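Local coordinates for protein aeromonas extracellular serine protease (Aeromonas sobria, PDB 3WQB) that cleaves host proteins as a calcium-binding secreted serine protease of the furin-like subtilase family, cutting after paired basic residues of which one is lysine, at residues F278-G283 and F414-V419; K394-W399 and F408-G413; Q34-L39 and P291-T296; F174-G179 and A210-A215. The protein carries 1 engineered substitution. All blocks are in the same frame, centred on the assembly; numbering follows the deposited sequence.

Interaction 1: F278-G283 and F414-V419; sequences FLSATG and FGLIDV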
loop_
_atom_site.group_PDB
_atom_site.type_symbol
_atom_site.label_atom_id
_atom_site.label_comp_id
_atom_site.label_asym_id
_atom_site.label_seq_id
_atom_site.Cartn_x
_atom_site.Cartn_y
_atom_site.Cartn_z
ATOM N N PHE A 278 -4.663 -4.113 6.855
ATOM C CA PHE A 278 -5.320 -3.685 8.082
ATOM C C PHE A 278 -6.840 -3.696 7.938
ATOM O O PHE A 278 -7.552 -4.163 8.835
ATOM C CB PHE A 278 -4.821 -2.300 8.515
ATOM C CG PHE A 278 -5.176 -1.947 9.933
ATOM C CD1 PHE A 278 -4.398 -2.420 10.978
ATOM C CD2 PHE A 278 -6.299 -1.173 10.226
ATOM C CE1 PHE A 278 -4.723 -2.120 12.299
ATOM C CE2 PHE A 278 -6.628 -0.863 11.553
ATOM C CZ PHE A 278 -5.843 -1.353 12.581
ATOM N N LEU A 279 -7.334 -3.201 6.802
ATOM C CA LEU A 279 -8.765 -3.104 6.531
ATOM C C LEU A 279 -9.039 -3.340 5.051
ATOM O O LEU A 279 -8.159 -3.140 4.191
ATOM C CB LEU A 279 -9.297 -1.712 6.912
ATOM C CG LEU A 279 -9.328 -1.310 8.379
ATOM C CD1 LEU A 279 -9.421 0.186 8.482
ATOM C CD2 LEU A 279 -10.484 -1.999 9.099
ATOM N N SER A 280 -10.279 -3.732 4.775
ATOM C CA SER A 280 -10.853 -3.728 3.439
ATOM C C SER A 280 -11.690 -2.464 3.261
ATOM O O SER A 280 -12.419 -2.050 4.169
ATOM C CB SER A 280 -11.754 -4.954 3.284
ATOM O OG SER A 280 -12.413 -4.997 2.021
ATOM N N ALA A 281 -11.588 -1.840 2.093
ATOM C CA ALA A 281 -12.460 -0.731 1.765
ATOM C C ALA A 281 -12.878 -0.815 0.313
ATOM O O ALA A 281 -12.344 -1.612 -0.448
ATOM C CB ALA A 281 -11.785 0.612 2.115
ATOM N N THR A 282 -13.838 0.022 -0.055
ATOM C CA THR A 282 -14.491 -0.029 -1.360
ATOM C C THR A 282 -13.576 0.359 -2.522
ATOM O O THR A 282 -12.996 1.437 -2.533
ATOM C CB THR A 282 -15.723 0.878 -1.354
ATOM O OG1 THR A 282 -15.372 2.127 -0.749
ATOM C CG2 THR A 282 -16.810 0.264 -0.514
ATOM N N GLY A 283 -13.463 -0.540 -3.494
ATOM C CA GLY A 283 -12.718 -0.269 -4.722
ATOM C C GLY A 283 -13.420 -0.717 -5.998
ATOM O O GLY A 283 -13.101 -0.218 -7.066
ATOM N N PHE A 414 -8.946 -6.696 9.279
ATOM C CA PHE A 414 -9.948 -6.802 10.333
ATOM C C PHE A 414 -11.378 -6.744 9.794
ATOM O O PHE A 414 -12.333 -7.022 10.524
ATOM C CB PHE A 414 -9.700 -5.746 11.417
ATOM C CG PHE A 414 -8.411 -5.965 12.147
ATOM C CD1 PHE A 414 -7.302 -5.155 11.902
ATOM C CD2 PHE A 414 -8.280 -7.039 13.025
ATOM C CE1 PHE A 414 -6.093 -5.395 12.553
ATOM C CE2 PHE A 414 -7.078 -7.291 13.669
ATOM C CZ PHE A 414 -5.986 -6.471 13.436
ATOM N N GLY A 415 -11.515 -6.418 8.509
ATOM C CA GLY A 415 -12.813 -6.408 7.855
ATOM C C GLY A 415 -13.097 -5.148 7.070
ATOM O O GLY A 415 -12.241 -4.267 6.920
ATOM N N LEU A 416 -14.325 -5.070 6.564
ATOM C CA LEU A 416 -14.767 -3.904 5.819
ATOM C C LEU A 416 -15.100 -2.752 6.762
ATOM O O LEU A 416 -15.826 -2.922 7.741
ATOM C CB LEU A 416 -15.984 -4.264 4.969
ATOM C CG LEU A 416 -16.753 -3.141 4.274
ATOM C CD1 LEU A 416 -15.880 -2.417 3.265
ATOM C CD2 LEU A 416 -18.020 -3.677 3.624
ATOM N N ILE A 417 -14.576 -1.575 6.450
ATOM C CA ILE A 417 -14.859 -0.374 7.235
ATOM C C ILE A 417 -16.355 -0.206 7.513
ATOM O O ILE A 417 -17.187 -0.341 6.608
ATOM C CB ILE A 417 -14.323 0.864 6.519
ATOM C CG1 ILE A 417 -12.790 0.824 6.507
ATOM C CG2 ILE A 417 -14.836 2.143 7.178
ATOM C CD1 ILE A 417 -12.143 1.955 5.720
ATOM N N ASP A 418 -16.679 0.092 8.768
ATOM C CA ASP A 418 -18.043 0.409 9.186
ATOM C C ASP A 418 -17.944 1.718 9.953
ATOM O O ASP A 418 -17.661 1.733 11.147
ATOM C CB ASP A 418 -18.589 -0.712 10.076
ATOM C CG ASP A 418 -20.035 -0.495 10.510
ATOM O OD1 ASP A 418 -20.519 0.661 10.497
ATOM O OD2 ASP A 418 -20.670 -1.500 10.910
ATOM N N VAL A 419 -18.150 2.832 9.258
ATOM C CA VAL A 419 -17.945 4.146 9.872
ATOM C C VAL A 419 -18.923 4.394 11.022
ATOM O O VAL A 419 -18.537 4.930 12.075
ATOM C CB VAL A 419 -18.061 5.281 8.822
ATOM C CG1 VAL A 419 -18.190 6.650 9.503
ATOM C CG2 VAL A 419 -16.864 5.257 7.877
#
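S280 and L416 form a single beta bridge, and three backbone hydrogen bonds join the two segments around it. The first runs from F414 N to F278 O at 2.9 Å. S280 uses both of its backbone polar atoms: its N donates to G415 O at 3.0 Å, while its O takes the N-H of I417 at 3.2 Å. That same S280 O also receives a CA-H contact from L416 CA at 3.4 Å. On its other side the strand bonds to strand 255-261, through F278 to V257, L279 and A281 to S259, and A281 and G283 to L261. Apolar side chains flank these bonds. The edge of F414, at CD1 and CE1, comes down over the centre of one face of the F278 ring, an edge-to-face pair with planes at 73°. Farther along, I417 reaches L279 CD1 with its CG1, which is anti to the carbonyl carbon (chi1 -68°), and the extended chain beyond (chi2 175°) carries CD1 to A281 CB at 3.9 Å. D418 OD1 caps the N-terminus of helix 419-426 by accepting from K421 N, and takes a second bond from N58 ND2. Strand 277-282 is the last strand of the parallel subtilisin sheet, and the 414-419 loop lies along its outer edge in the alpha/beta fold of the S8 catalytic domain.

Interaction 2: K394-W399 and F408-G413; sequences KGLEGW and FSPTYG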
loop_
_atom_site.group_PDB
_atom_site.type_symbol
_atom_site.label_atom_id
_atom_site.label_comp_id
_atom_site.label_asym_id
_atom_site.label_seq_id
_atom_site.Cartn_x
_atom_site.Cartn_y
_atom_site.Cartn_z
ATOM N N LYS A 394 -1.794 -25.097 4.351
ATOM C CA LYS A 394 -2.455 -23.820 4.146
ATOM C C LYS A 394 -1.461 -22.800 3.575
ATOM O O LYS A 394 -0.405 -22.554 4.167
ATOM C CB LYS A 394 -3.048 -23.353 5.472
ATOM C CG LYS A 394 -3.873 -22.089 5.416
ATOM C CD LYS A 394 -4.755 -21.973 6.657
ATOM C CE LYS A 394 -3.940 -21.935 7.938
ATOM N NZ LYS A 394 -4.816 -22.062 9.129
ATOM N N GLY A 395 -1.804 -22.245 2.413
ATOM C CA GLY A 395 -0.991 -21.231 1.731
ATOM C C GLY A 395 -1.512 -19.821 1.957
ATOM O O GLY A 395 -0.760 -18.843 1.848
ATOM N N LEU A 396 -2.812 -19.721 2.242
ATOM C CA LEU A 396 -3.459 -18.453 2.596
ATOM C C LEU A 396 -4.669 -18.765 3.455
ATOM O O LEU A 396 -5.456 -19.624 3.125
ATOM C CB LEU A 396 -3.890 -17.665 1.357
ATOM C CG LEU A 396 -4.372 -16.230 1.619
ATOM C CD1 LEU A 396 -3.197 -15.311 1.873
ATOM C CD2 LEU A 396 -5.222 -15.708 0.462
ATOM N N GLU A 397 -4.811 -18.053 4.568
ATOM C CA GLU A 397 -5.918 -18.291 5.481
ATOM C C GLU A 397 -7.225 -17.699 4.975
ATOM O O GLU A 397 -7.238 -16.807 4.114
ATOM C CB GLU A 397 -5.621 -17.688 6.863
ATOM C CG GLU A 397 -4.271 -18.095 7.443
ATOM C CD GLU A 397 -3.157 -17.085 7.187
ATOM O OE1 GLU A 397 -3.066 -16.508 6.076
ATOM O OE2 GLU A 397 -2.351 -16.880 8.119
ATOM N N GLY A 398 -8.321 -18.217 5.522
ATOM C CA GLY A 398 -9.600 -17.527 5.487
ATOM C C GLY A 398 -9.686 -16.692 6.756
ATOM O O GLY A 398 -8.661 -16.271 7.298
ATOM N N TRP A 399 -10.897 -16.458 7.255
ATOM C CA TRP A 399 -11.069 -15.765 8.534
ATOM C C TRP A 399 -10.644 -16.633 9.703
ATOM O O TRP A 399 -11.043 -17.799 9.800
ATOM C CB TRP A 399 -12.528 -15.379 8.740
ATOM C CG TRP A 399 -12.959 -14.189 7.956
ATOM C CD1 TRP A 399 -13.721 -14.187 6.825
ATOM C CD2 TRP A 399 -12.643 -12.820 8.240
ATOM N NE1 TRP A 399 -13.914 -12.899 6.391
ATOM C CE2 TRP A 399 -13.265 -12.039 7.241
ATOM C CE3 TRP A 399 -11.916 -12.174 9.254
ATOM C CZ2 TRP A 399 -13.176 -10.648 7.217
ATOM C CZ3 TRP A 399 -11.830 -10.790 9.231
ATOM C CH2 TRP A 399 -12.460 -10.039 8.213
ATOM N N PHE A 408 -9.513 -11.817 11.980
ATOM C CA PHE A 408 -8.587 -11.268 10.993
ATOM C C PHE A 408 -8.473 -12.205 9.803
ATOM O O PHE A 408 -8.498 -13.425 9.967
ATOM C CB PHE A 408 -7.194 -11.064 11.616
ATOM C CG PHE A 408 -6.201 -10.442 10.670
ATOM C CD1 PHE A 408 -6.174 -9.060 10.499
ATOM C CD2 PHE A 408 -5.310 -11.228 9.937
ATOM C CE1 PHE A 408 -5.282 -8.461 9.608
ATOM C CE2 PHE A 408 -4.403 -10.638 9.038
ATOM C CZ PHE A 408 -4.397 -9.247 8.875
ATOM N N SER A 409 -8.337 -11.622 8.614
ATOM C CA SER A 409 -8.001 -12.397 7.422
ATOM C C SER A 409 -6.986 -11.612 6.585
ATOM O O SER A 409 -7.001 -10.381 6.586
ATOM C CB SER A 409 -9.256 -12.714 6.610
ATOM O OG SER A 409 -9.861 -11.526 6.112
ATOM N N PRO A 410 -6.095 -12.313 5.866
ATOM C CA PRO A 410 -5.182 -11.576 4.994
ATOM C C PRO A 410 -5.910 -10.901 3.826
ATOM O O PRO A 410 -5.394 -9.942 3.259
ATOM C CB PRO A 410 -4.217 -12.660 4.490
ATOM C CG PRO A 410 -4.985 -13.931 4.637
ATOM C CD PRO A 410 -5.788 -13.759 5.874
ATOM N N THR A 411 -7.100 -11.388 3.470
ATOM C CA THR A 411 -7.858 -10.761 2.390
ATOM C C THR A 411 -8.489 -9.430 2.818
ATOM O O THR A 411 -8.400 -8.437 2.086
ATOM C CB THR A 411 -8.918 -11.726 1.826
ATOM O OG1 THR A 411 -8.253 -12.862 1.272
ATOM C CG2 THR A 411 -9.746 -11.050 0.748
ATOM N N TYR A 412 -9.133 -9.420 3.981
ATOM C CA TYR A 412 -9.937 -8.277 4.409
ATOM C C TYR A 412 -9.360 -7.530 5.611
ATOM O O TYR A 412 -9.969 -6.576 6.093
ATOM C CB TYR A 412 -11.376 -8.742 4.708
ATOM C CG TYR A 412 -12.020 -9.447 3.544
ATOM C CD1 TYR A 412 -12.438 -8.732 2.425
ATOM C CD2 TYR A 412 -12.192 -10.824 3.551
ATOM C CE1 TYR A 412 -13.010 -9.368 1.348
ATOM C CE2 TYR A 412 -12.765 -11.475 2.476
ATOM C CZ TYR A 412 -13.173 -10.733 1.374
ATOM O OH TYR A 412 -13.749 -11.354 0.291
ATOM N N GLY A 413 -8.197 -7.966 6.100
ATOM C CA GLY A 413 -7.675 -7.433 7.354
ATOM C C GLY A 413 -8.670 -7.719 8.473
ATOM O O GLY A 413 -9.184 -8.838 8.607
HETATM O O HOH W 1 -8.250 -14.253 3.594
HETATM O O HOH W 2 -6.708 -15.295 9.037
#
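The indole of W399 carries S409 on one face, with OG 3.4 Å above the plane toward the rim and CB 3.9 Å from the centroid of the six-membered ring, a CH-pi contact. S409 also makes an ST motif, in which its OG accepts from Y412 N at 3.1 Å. The hydroxyl is placed for this by a chi1 of 64°, which sets it between the backbone N and the carbonyl carbon and also over the indole. F408 N lies at the indole's edge, in plane, while G413 O comes up obliquely to CZ3 at 3.3 Å. The Y412 ring is nearly parallel to the indole but slid so far along that they barely overlap; Y412 CB makes the closest touch, on W399 CZ2, with ring atom CD2 beside it. T411 CG2 sits over the centre of one face of the tyrosine ring. H376 packs against both W399 and Y412, while W399 NE1 donates to V372 O and Y412 OH bonds to D373 and to R267 N. At the other end, just past a classic beta bulge at G395 and L396 opposite V379, P410 CG touches both L396 CD1 and E397 OE1; E397 OE2 accepts from I502 N. No direct hydrogen bond joins the two segments, and two waters make the polar links. One donates to both G398 O and F408 O. The other donates to E397 O at 2.8 Å and is hydrogen-bonded to T411 OG1 at 2.7 Å.

Interaction 3: Q34-L39 and P291-T296; sequences QQWYLL and PAMVTT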
loop_
_atom_site.group_PDB
_atom_site.type_symbol
_atom_site.label_atom_id
_atom_site.label_comp_id
_atom_site.label_asym_id
_atom_site.label_seq_id
_atom_site.Cartn_x
_atom_site.Cartn_y
_atom_site.Cartn_z
ATOM N N GLN A 34 -25.598 6.947 -7.199
ATOM C CA GLN A 34 -24.812 5.958 -7.934
ATOM C C GLN A 34 -23.418 5.728 -7.347
ATOM O O GLN A 34 -22.610 4.981 -7.912
ATOM C CB GLN A 34 -24.779 6.290 -9.431
ATOM C CG GLN A 34 -26.111 5.995 -10.116
ATOM C CD GLN A 34 -26.324 4.527 -10.406
ATOM O OE1 GLN A 34 -25.902 3.657 -9.643
ATOM N NE2 GLN A 34 -26.968 4.238 -11.526
ATOM N N GLN A 35 -23.152 6.364 -6.206
ATOM C CA GLN A 35 -21.938 6.098 -5.421
ATOM C C GLN A 35 -22.271 4.987 -4.413
ATOM O O GLN A 35 -22.591 5.251 -3.253
ATOM C CB GLN A 35 -21.477 7.362 -4.701
ATOM C CG GLN A 35 -21.048 8.494 -5.626
ATOM C CD GLN A 35 -20.743 9.757 -4.851
ATOM O OE1 GLN A 35 -21.555 10.683 -4.812
ATOM N NE2 GLN A 35 -19.582 9.793 -4.206
ATOM N N TRP A 36 -22.212 3.743 -4.876
ATOM C CA TRP A 36 -22.595 2.606 -4.034
ATOM C C TRP A 36 -21.688 2.488 -2.826
ATOM O O TRP A 36 -22.061 1.869 -1.839
ATOM C CB TRP A 36 -22.576 1.287 -4.835
ATOM C CG TRP A 36 -21.201 0.952 -5.356
ATOM C CD1 TRP A 36 -20.673 1.328 -6.555
ATOM C CD2 TRP A 36 -20.166 0.228 -4.672
ATOM N NE1 TRP A 36 -19.379 0.871 -6.673
ATOM C CE2 TRP A 36 -19.042 0.195 -5.530
ATOM C CE3 TRP A 36 -20.084 -0.408 -3.424
ATOM C CZ2 TRP A 36 -17.843 -0.437 -5.175
ATOM C CZ3 TRP A 36 -18.895 -1.046 -3.075
ATOM C CH2 TRP A 36 -17.790 -1.063 -3.958
ATOM N N TYR A 37 -20.491 3.051 -2.919
ATOM C CA TYR A 37 -19.555 2.978 -1.816
ATOM C C TYR A 37 -19.983 3.822 -0.619
ATOM O O TYR A 37 -19.641 3.500 0.524
ATOM C CB TYR A 37 -18.130 3.309 -2.274
ATOM C CG TYR A 37 -17.933 4.636 -2.972
ATOM C CD1 TYR A 37 -18.101 4.751 -4.358
ATOM C CD2 TYR A 37 -17.503 5.754 -2.268
ATOM C CE1 TYR A 37 -17.858 5.964 -5.015
ATOM C CE2 TYR A 37 -17.269 6.968 -2.912
ATOM C CZ TYR A 37 -17.456 7.063 -4.285
ATOM O OH TYR A 37 -17.210 8.251 -4.926
ATOM N N LEU A 38 -20.748 4.882 -0.873
ATOM C CA LEU A 38 -21.345 5.655 0.218
ATOM C C LEU A 38 -22.495 4.872 0.848
ATOM O O LEU A 38 -22.604 4.788 2.070
ATOM C CB LEU A 38 -21.883 6.998 -0.281
ATOM C CG LEU A 38 -20.922 7.998 -0.925
ATOM C CD1 LEU A 38 -21.693 9.241 -1.320
ATOM C CD2 LEU A 38 -19.782 8.335 0.030
ATOM N N LEU A 39 -23.353 4.316 -0.005
ATOM C CA LEU A 39 -24.526 3.558 0.419
ATOM C C LEU A 39 -24.875 2.651 -0.750
ATOM O O LEU A 39 -25.206 3.119 -1.853
ATOM C CB LEU A 39 -25.689 4.496 0.773
ATOM C CG LEU A 39 -26.914 3.920 1.494
ATOM C CD1 LEU A 39 -27.736 5.033 2.093
ATOM C CD2 LEU A 39 -27.784 3.101 0.551
ATOM N N PRO A 291 -20.006 -2.701 -10.871
ATOM C CA PRO A 291 -19.759 -1.330 -10.403
ATOM C C PRO A 291 -18.302 -1.010 -10.082
ATOM O O PRO A 291 -17.558 -1.846 -9.543
ATOM C CB PRO A 291 -20.611 -1.229 -9.127
ATOM C CG PRO A 291 -21.673 -2.245 -9.324
ATOM C CD PRO A 291 -20.980 -3.387 -10.006
ATOM N N ALA A 292 -17.913 0.214 -10.415
ATOM C CA ALA A 292 -16.686 0.804 -9.890
ATOM C C ALA A 292 -17.035 2.115 -9.171
ATOM O O ALA A 292 -18.173 2.273 -8.716
ATOM C CB ALA A 292 -15.637 0.989 -10.988
ATOM N N MET A 293 -16.091 3.050 -9.076
ATOM C CA MET A 293 -16.258 4.218 -8.214
ATOM C C MET A 293 -16.623 5.450 -9.037
ATOM O O MET A 293 -15.800 5.965 -9.808
ATOM C CB MET A 293 -14.976 4.482 -7.419
ATOM C CG MET A 293 -14.393 3.271 -6.691
ATOM S SD MET A 293 -15.353 2.679 -5.280
ATOM C CE MET A 293 -14.864 3.892 -4.071
ATOM N N VAL A 294 -17.853 5.923 -8.862
ATOM C CA VAL A 294 -18.281 7.174 -9.484
ATOM C C VAL A 294 -17.662 8.340 -8.720
ATOM O O VAL A 294 -17.822 8.464 -7.503
ATOM C CB VAL A 294 -19.818 7.287 -9.536
ATOM C CG1 VAL A 294 -20.242 8.681 -10.011
ATOM C CG2 VAL A 294 -20.378 6.191 -10.446
ATOM N N THR A 295 -16.938 9.189 -9.443
ATOM C CA THR A 295 -16.127 10.216 -8.808
ATOM C C THR A 295 -15.825 11.370 -9.770
ATOM O O THR A 295 -16.300 11.383 -10.909
ATOM C CB THR A 295 -14.806 9.596 -8.270
ATOM O OG1 THR A 295 -14.105 10.557 -7.473
ATOM C CG2 THR A 295 -13.914 9.099 -9.404
ATOM N N THR A 296 -15.037 12.326 -9.301
ATOM C CA THR A 296 -14.605 13.450 -10.102
ATOM C C THR A 296 -13.526 13.047 -11.105
ATOM O O THR A 296 -12.525 12.419 -10.752
ATOM C CB THR A 296 -14.065 14.568 -9.201
ATOM O OG1 THR A 296 -13.113 14.018 -8.281
ATOM C CG2 THR A 296 -15.188 15.206 -8.392
HETATM O O HOH W 3 -19.838 4.259 -7.522
#
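M293 lays its methyl on the Y37 ring, with CE 3.5 Å from the ring centroid and over the face, a CH-pi contact; SD follows obliquely and also meets the W36 indole, making the methionine a Met-aromatic partner of both. Bends at chi2 and chi3 (-70° and -78°) fold the thioether back over the tyrosine. Q35 CB lies on the opposite face of that ring. Two side-chain donors then fasten the loop to the backbone of 291-296: Y37 OH gives its proton to V294 O at 2.7 Å, and W36 NE1 donates to A292 O at 2.8 Å from above the carbonyl plane, while P291 CB rests against the pyrrole side of the indole. A water joins in, donating to Q34 O and A292 O and accepting from V294 N. In the second shell, Q35 NE2 donates to Y37 OH at 2.9 Å and also to K133 O, beside the calcium ligand T132, which connects the tyrosine to the surroundings of that calcium site. T282 of strand 277-282 packs on W36, Y37 and M293; I122 of helix 115-124 touches Y37 and M293, and S337 and S341 of helix 335-352 meet M293.

Interaction 4: F174-G179 and A210-A215; sequences FNQSYG and AAYIKA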
loop_
_atom_site.group_PDB
_atom_site.type_symbol
_atom_site.label_atom_id
_atom_site.label_comp_id
_atom_site.label_asym_id
_atom_site.label_seq_id
_atom_site.Cartn_x
_atom_site.Cartn_y
_atom_site.Cartn_z
ATOM N N PHE A 174 -2.470 11.235 4.974
ATOM C CA PHE A 174 -1.673 11.166 3.739
ATOM C C PHE A 174 -2.152 9.998 2.917
ATOM O O PHE A 174 -1.970 8.843 3.302
ATOM C CB PHE A 174 -0.180 11.036 4.047
ATOM C CG PHE A 174 0.404 12.270 4.666
ATOM C CD1 PHE A 174 0.414 12.442 6.044
ATOM C CD2 PHE A 174 0.928 13.280 3.859
ATOM C CE1 PHE A 174 0.943 13.611 6.613
ATOM C CE2 PHE A 174 1.450 14.443 4.413
ATOM C CZ PHE A 174 1.461 14.610 5.795
ATOM N N ASN A 175 -2.804 10.318 1.804
ATOM C CA ASN A 175 -3.347 9.303 0.917
ATOM C C ASN A 175 -2.329 8.856 -0.120
ATOM O O ASN A 175 -1.856 9.670 -0.907
ATOM C CB ASN A 175 -4.598 9.845 0.223
ATOM C CG ASN A 175 -5.310 8.786 -0.579
ATOM O OD1 ASN A 175 -6.288 8.206 -0.108
ATOM N ND2 ASN A 175 -4.817 8.513 -1.788
ATOM N N GLN A 176 -1.981 7.569 -0.093
ATOM C CA GLN A 176 -0.985 7.004 -1.009
ATOM C C GLN A 176 -1.586 5.868 -1.836
ATOM O O GLN A 176 -1.451 4.677 -1.496
ATOM C CB GLN A 176 0.223 6.490 -0.247
ATOM C CG GLN A 176 0.863 7.517 0.645
ATOM C CD GLN A 176 1.806 6.844 1.589
ATOM O OE1 GLN A 176 3.012 6.730 1.318
ATOM N NE2 GLN A 176 1.250 6.293 2.668
ATOM N N SER A 177 -2.268 6.252 -2.913
ATOM C CA SER A 177 -2.921 5.300 -3.811
ATOM C C SER A 177 -1.923 4.727 -4.817
ATOM O O SER A 177 -2.180 4.711 -6.033
ATOM C CB SER A 177 -4.075 5.986 -4.537
ATOM O OG SER A 177 -5.172 6.187 -3.662
ATOM N N TYR A 178 -0.783 4.264 -4.307
ATOM C CA TYR A 178 0.311 3.791 -5.148
ATOM C C TYR A 178 1.107 2.690 -4.462
ATOM O O TYR A 178 0.930 2.436 -3.273
ATOM C CB TYR A 178 1.230 4.957 -5.574
ATOM C CG TYR A 178 1.845 5.733 -4.430
ATOM C CD1 TYR A 178 2.925 5.213 -3.697
ATOM C CD2 TYR A 178 1.379 7.006 -4.105
ATOM C CE1 TYR A 178 3.502 5.930 -2.648
ATOM C CE2 TYR A 178 1.948 7.734 -3.064
ATOM C CZ TYR A 178 3.008 7.190 -2.343
ATOM O OH TYR A 178 3.574 7.901 -1.313
ATOM N N GLY A 179 1.963 2.021 -5.235
ATOM C CA GLY A 179 2.800 0.975 -4.689
ATOM C C GLY A 179 3.810 0.507 -5.711
ATOM O O GLY A 179 3.808 0.957 -6.867
ATOM N N ALA A 210 -0.856 12.258 12.185
ATOM C CA ALA A 210 -1.264 11.977 10.808
ATOM C C ALA A 210 -1.334 10.488 10.513
ATOM O O ALA A 210 -0.445 9.723 10.884
ATOM C CB ALA A 210 -0.323 12.660 9.845
ATOM N N ALA A 211 -2.410 10.103 9.848
ATOM C CA ALA A 211 -2.610 8.738 9.385
ATOM C C ALA A 211 -2.168 8.568 7.937
ATOM O O ALA A 211 -2.725 9.207 7.035
ATOM C CB ALA A 211 -4.070 8.366 9.519
ATOM N N TYR A 212 -1.137 7.754 7.733
ATOM C CA TYR A 212 -0.716 7.343 6.389
ATOM C C TYR A 212 -1.561 6.163 5.942
ATOM O O TYR A 212 -1.659 5.176 6.669
ATOM C CB TYR A 212 0.782 6.982 6.382
ATOM C CG TYR A 212 1.646 8.193 6.604
ATOM C CD1 TYR A 212 1.920 8.655 7.899
ATOM C CD2 TYR A 212 2.176 8.897 5.524
ATOM C CE1 TYR A 212 2.691 9.795 8.105
ATOM C CE2 TYR A 212 2.942 10.038 5.715
ATOM C CZ TYR A 212 3.200 10.481 7.013
ATOM O OH TYR A 212 3.972 11.597 7.219
ATOM N N ILE A 213 -2.188 6.294 4.770
ATOM C CA ILE A 213 -3.047 5.258 4.189
ATOM C C ILE A 213 -2.412 4.805 2.886
ATOM O O ILE A 213 -1.917 5.641 2.114
ATOM C CB ILE A 213 -4.477 5.801 3.926
ATOM C CG1 ILE A 213 -4.957 6.712 5.081
ATOM C CG2 ILE A 213 -5.439 4.662 3.616
ATOM C CD1 ILE A 213 -5.124 6.028 6.434
ATOM N N LYS A 214 -2.417 3.497 2.637
ATOM C CA LYS A 214 -1.569 2.924 1.612
ATOM C C LYS A 214 -2.258 1.799 0.838
ATOM O O LYS A 214 -2.793 0.863 1.435
ATOM C CB LYS A 214 -0.291 2.401 2.279
ATOM C CG LYS A 214 0.747 1.788 1.346
ATOM C CD LYS A 214 1.292 2.807 0.342
ATOM C CE LYS A 214 2.565 2.312 -0.305
ATOM N NZ LYS A 214 2.320 1.114 -1.172
ATOM N N ALA A 215 -2.245 1.893 -0.494
ATOM C CA ALA A 215 -2.821 0.856 -1.351
ATOM C C ALA A 215 -2.033 -0.447 -1.246
ATOM O O ALA A 215 -0.799 -0.438 -1.311
ATOM C CB ALA A 215 -2.839 1.334 -2.784
#
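Strands 174-176 and 211-215 run parallel, their axes 4.9 Å apart and 10° from aligned, with F174 opposite Y212, N175 opposite I213 and Q176 opposite K214. Backbone bonds run F174 N to A211 O, I213 N to F174 O, Q176 N to I213 O and A215 N to Q176 O. I213 O takes a second donor, Q176 NE2 at 3.3 Å, on the other face of its carbonyl plane; that nitrogen also bonds N255 OD1. Helix 191-205 links the strands in a beta-alpha-beta crossover of the subtilisin core, and F200 on it stacks on Y212. On the face of F174, Q176, Y212 and K214, the F174 and Y212 rings lie side by side, planes at 9° and centroids 4.6 Å apart but slid so that overlap is slight. K214, bent at chi2 (63°) and chi4, reaches forward along the strand and NZ donates to Y178 O at 2.8 Å, in the carbonyl plane and on a lone pair; N250 OD1 is another partner. Y178 and G179 pair antiparallel with a strand of a neighbouring subunit. On the other side N175 ND2 donates to S177 OG, also bonded to O of A336, the engineered residue at the charge-relay serine position.

All four contacts are buried, yet they differ in kind. Interactions 1 and 4 reach the same parallel sheet, one at its outermost strand and the other in its middle, with nearest atoms about 7 Å apart; backbone hydrogen bonds carry both. Interactions 2 and 3 rely instead on aromatic and proline packing and on bridging waters, although interaction 3 adds side-chain bonds to backbone carbonyls. Interaction 1 touches both interaction 2 and interaction 3: W399 CH2 packs on G415 CA, and G283 O on M293 CG. Interaction 4 lies nearest the catalytic residues, interaction 3 beside a calcium site, and interaction 2 away from any annotated site.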